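Local coordinates for protein phosphoserine phosphatase RsbX (Bacillus subtilis, PDB 3W42) that dephosphorylates the phosphoserine of the stressosome protein RsbS and so acts as a negative regulator of the general stress factor sigma-B, at residues A67-C78 and A88-N96. Numbering follows the deposited sequence.
Sequences ASEDVESIIERC and ATASILKIN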
loop_
_atom_site.group_PDB
_atom_site.type_symbol
_atom_site.label_atom_id
_atom_site.label_comp_id
_atom_site.label_asym_id
_atom_site.label_seq_id
_atom_site.Cartn_x
_atom_site.Cartn_y
_atom_site.Cartn_z
ATOM N N ALA A 67 13.375 -2.055 6.669
ATOM C CA ALA A 67 13.172 -1.588 5.295
ATOM C C ALA A 67 14.252 -2.125 4.346
ATOM O O ALA A 67 14.007 -2.233 3.154
ATOM C CB ALA A 67 13.164 -0.130 5.258
ATOM N N SER A 68 15.486 -2.300 4.837
ATOM C CA SER A 68 16.554 -2.763 3.923
ATOM C C SER A 68 16.430 -4.216 3.541
ATOM O O SER A 68 17.084 -4.637 2.563
ATOM C CB SER A 68 17.963 -2.541 4.556
ATOM O OG SER A 68 18.175 -3.416 5.631
ATOM N N GLU A 69 15.626 -4.988 4.246
ATOM C CA GLU A 69 15.451 -6.413 3.892
ATOM C C GLU A 69 14.597 -6.583 2.661
ATOM O O GLU A 69 13.846 -5.682 2.261
ATOM C CB GLU A 69 14.860 -7.181 5.102
ATOM C CG GLU A 69 15.816 -7.152 6.309
ATOM C CD GLU A 69 15.378 -8.020 7.487
ATOM O OE1 GLU A 69 14.278 -8.634 7.437
ATOM O OE2 GLU A 69 16.193 -8.097 8.439
ATOM N N ASP A 70 14.623 -7.758 2.083
ATOM C CA ASP A 70 13.705 -8.053 0.959
ATOM C C ASP A 70 12.271 -8.124 1.448
ATOM O O ASP A 70 11.971 -8.406 2.596
ATOM C CB ASP A 70 14.121 -9.250 0.246
ATOM C CG ASP A 70 14.060 -10.362 1.064
ATOM O OD1 ASP A 70 14.930 -10.554 1.919
ATOM O OD2 ASP A 70 13.079 -11.072 1.055
ATOM N N VAL A 71 11.343 -7.847 0.522
ATOM C CA VAL A 71 9.922 -7.792 0.898
ATOM C C VAL A 71 9.393 -9.028 1.589
ATOM O O VAL A 71 8.629 -8.959 2.519
ATOM C CB VAL A 71 8.997 -7.341 -0.244
ATOM C CG1 VAL A 71 9.263 -5.877 -0.648
ATOM C CG2 VAL A 71 9.130 -8.268 -1.483
ATOM N N GLU A 72 9.840 -10.205 1.145
ATOM C CA GLU A 72 9.385 -11.431 1.727
ATOM C C GLU A 72 9.935 -11.602 3.144
ATOM O O GLU A 72 9.254 -12.155 4.018
ATOM C CB GLU A 72 9.734 -12.663 0.849
ATOM C CG GLU A 72 9.066 -13.850 1.182
ATOM C CD GLU A 72 9.066 -14.912 0.023
ATOM O OE1 GLU A 72 8.931 -14.581 -1.259
ATOM O OE2 GLU A 72 9.158 -16.065 0.495
ATOM N N SER A 73 11.166 -11.169 3.381
ATOM C CA SER A 73 11.671 -11.157 4.745
ATOM C C SER A 73 10.889 -10.250 5.673
ATOM O O SER A 73 10.565 -10.610 6.799
ATOM C CB SER A 73 13.106 -10.715 4.745
ATOM O OG SER A 73 13.640 -10.731 6.072
ATOM N N ILE A 74 10.579 -9.072 5.166
ATOM C CA ILE A 74 9.847 -8.102 5.963
ATOM C C ILE A 74 8.449 -8.672 6.292
ATOM O O ILE A 74 7.976 -8.633 7.438
ATOM C CB ILE A 74 9.707 -6.732 5.277
ATOM C CG1 ILE A 74 11.099 -6.149 4.997
ATOM C CG2 ILE A 74 8.852 -5.812 6.157
ATOM C CD1 ILE A 74 11.055 -4.871 4.175
ATOM N N ILE A 75 7.752 -9.227 5.273
ATOM C CA ILE A 75 6.401 -9.700 5.508
ATOM C C ILE A 75 6.373 -10.859 6.480
ATOM O O ILE A 75 5.418 -10.989 7.241
ATOM C CB ILE A 75 5.671 -9.977 4.179
ATOM C CG1 ILE A 75 4.143 -9.807 4.436
ATOM C CG2 ILE A 75 6.018 -11.295 3.622
ATOM C CD1 ILE A 75 3.326 -9.855 3.086
ATOM N N GLU A 76 7.431 -11.692 6.484
ATOM C CA GLU A 76 7.459 -12.795 7.453
ATOM C C GLU A 76 7.673 -12.283 8.880
ATOM O O GLU A 76 7.060 -12.853 9.792
ATOM C CB GLU A 76 8.532 -13.812 7.025
ATOM C CG GLU A 76 8.771 -14.855 8.075
ATOM C CD GLU A 76 7.577 -15.691 8.503
ATOM O OE1 GLU A 76 6.448 -15.669 7.792
ATOM O OE2 GLU A 76 7.723 -16.373 9.530
ATOM N N ARG A 77 8.467 -11.250 9.071
ATOM C CA ARG A 77 8.526 -10.649 10.376
ATOM C C ARG A 77 7.149 -10.156 10.808
ATOM O O ARG A 77 6.771 -10.249 11.984
ATOM C CB ARG A 77 9.517 -9.468 10.412
ATOM C CG ARG A 77 10.961 -9.853 10.215
ATOM C CD ARG A 77 11.859 -8.634 10.345
ATOM N NE ARG A 77 13.262 -8.908 10.138
ATOM C CZ ARG A 77 14.120 -9.283 11.076
ATOM N NH1 ARG A 77 13.737 -9.540 12.316
ATOM N NH2 ARG A 77 15.410 -9.405 10.767
ATOM N N CYS A 78 6.468 -9.514 9.868
ATOM C CA CYS A 78 5.104 -9.047 10.123
ATOM C C CYS A 78 4.192 -10.199 10.517
ATOM O O CYS A 78 3.462 -10.104 11.515
ATOM C CB CYS A 78 4.539 -8.338 8.918
ATOM S SG CYS A 78 5.369 -6.751 8.552
ATOM N N ALA A 88 -3.651 -9.017 10.297
ATOM C CA ALA A 88 -3.836 -7.909 9.367
ATOM C C ALA A 88 -3.728 -8.380 7.938
ATOM O O ALA A 88 -2.960 -9.352 7.670
ATOM C CB ALA A 88 -2.790 -6.805 9.592
ATOM N N THR A 89 -4.373 -7.736 7.023
ATOM C CA THR A 89 -4.036 -7.832 5.626
ATOM C C THR A 89 -2.972 -6.773 5.315
ATOM O O THR A 89 -2.972 -5.701 5.951
ATOM C CB THR A 89 -5.276 -7.770 4.724
ATOM O OG1 THR A 89 -5.876 -6.461 4.939
ATOM C CG2 THR A 89 -6.251 -8.859 5.026
ATOM N N ALA A 90 -2.037 -7.038 4.396
ATOM C CA ALA A 90 -0.953 -6.096 4.207
ATOM C C ALA A 90 -0.282 -6.307 2.854
ATOM O O ALA A 90 -0.260 -7.412 2.319
ATOM C CB ALA A 90 0.124 -6.292 5.285
ATOM N N SER A 91 0.311 -5.233 2.369
ATOM C CA SER A 91 1.061 -5.181 1.134
ATOM C C SER A 91 2.287 -4.386 1.342
ATOM O O SER A 91 2.276 -3.312 1.973
ATOM C CB SER A 91 0.251 -4.553 0.044
ATOM O OG SER A 91 -0.922 -5.360 -0.177
ATOM N N ILE A 92 3.436 -4.874 0.815
ATOM C CA ILE A 92 4.729 -4.245 0.967
ATOM C C ILE A 92 5.385 -4.112 -0.407
ATOM O O ILE A 92 5.447 -5.066 -1.179
ATOM C CB ILE A 92 5.662 -5.052 1.871
ATOM C CG1 ILE A 92 4.990 -5.241 3.249
ATOM C CG2 ILE A 92 6.983 -4.292 2.125
ATOM C CD1 ILE A 92 5.850 -6.088 4.243
ATOM N N LEU A 93 5.832 -2.896 -0.733
ATOM C CA LEU A 93 6.420 -2.529 -2.009
ATOM C C LEU A 93 7.775 -1.902 -1.771
ATOM O O LEU A 93 7.902 -0.959 -0.982
ATOM C CB LEU A 93 5.514 -1.537 -2.710
ATOM C CG LEU A 93 5.988 -0.945 -4.035
ATOM C CD1 LEU A 93 6.124 -2.016 -5.116
ATOM C CD2 LEU A 93 5.084 0.166 -4.510
ATOM N N LYS A 94 8.787 -2.338 -2.506
ATOM C CA LYS A 94 10.096 -1.688 -2.558
ATOM C C LYS A 94 10.403 -1.329 -3.995
ATOM O O LYS A 94 10.063 -2.069 -4.921
ATOM C CB LYS A 94 11.187 -2.581 -1.973
ATOM C CG LYS A 94 11.196 -2.645 -0.433
ATOM C CD LYS A 94 12.144 -3.696 0.143
ATOM C CE LYS A 94 13.609 -3.459 -0.233
ATOM N NZ LYS A 94 14.246 -2.410 0.530
ATOM N N ILE A 95 11.062 -0.197 -4.185
ATOM C CA ILE A 95 11.446 0.298 -5.503
ATOM C C ILE A 95 12.892 0.707 -5.474
ATOM O O ILE A 95 13.318 1.447 -4.608
ATOM C CB ILE A 95 10.563 1.441 -5.998
ATOM C CG1 ILE A 95 9.087 1.116 -5.874
ATOM C CG2 ILE A 95 11.027 1.828 -7.388
ATOM C CD1 ILE A 95 8.113 2.240 -6.301
ATOM N N ASN A 96 13.672 0.246 -6.464
ATOM C CA ASN A 96 15.017 0.746 -6.701
ATOM C C ASN A 96 14.968 1.650 -7.958
ATOM O O ASN A 96 14.619 1.181 -9.044
ATOM C CB ASN A 96 16.008 -0.437 -6.917
ATOM C CG ASN A 96 17.373 0.127 -7.130
ATOM O OD1 ASN A 96 17.703 0.628 -8.196
ATOM N ND2 ASN A 96 18.213 0.126 -6.038
#
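Ile92 drives its CD1 methyl into the inner face of helix 71-78, where it comes to 3.6 Å from Ile74 CG2 and 3.9 Å from Ile75 CB and lies near the backbone N of Ile75; Cys78 SG borders the same methyl more loosely. In Ile92, chi1 -57° sets CG1 beside the backbone N and the extended chi2 carries CD1 to the helix, while CG2, anti to the backbone N, meets Val71 CG1 at 3.9 Å. This buried, largely apolar part is the tight side of the contact. Ala90, further back along the strand, presents only a short methyl, and Ile59 of helix 49-65 packs against it. Helix and strand run nearly antiparallel, at 152°, their axes 8.8 Å apart at closest approach. Strand 88-96 is the middle strand of one antiparallel sheet of the alpha-beta-beta-alpha sandwich of PPM-type phosphatases, and the helix belongs to the outer alpha layer over that sheet; Ile39 and Cys105 on the flanking strands extend the apolar floor. Toward the helix start the packing gives way to a more open, polar margin. Here Lys94 passes Val71 in the opposite sense, its CD 3.7 Å from Val71 CG1, and then bends at both chi3 and chi4; in the conformer described here, NZ donates to Ala67 O at 2.6 Å, almost in line with the carbonyl. Lys94 CE and CD also lie against Glu69 O, so the lysine spans from the strand to the loop before the helix. On the outer side of the loop, Arg77 grips the Glu69 carboxylate in a side-on salt bridge, NE to OE1 and NH2 to OE2, and in one of its two conformers Ser73 OG donates to OE1 from the face opposite NE. Asp70 N-caps the helix, OD2 accepting from Ser73 N at 3.0 Å.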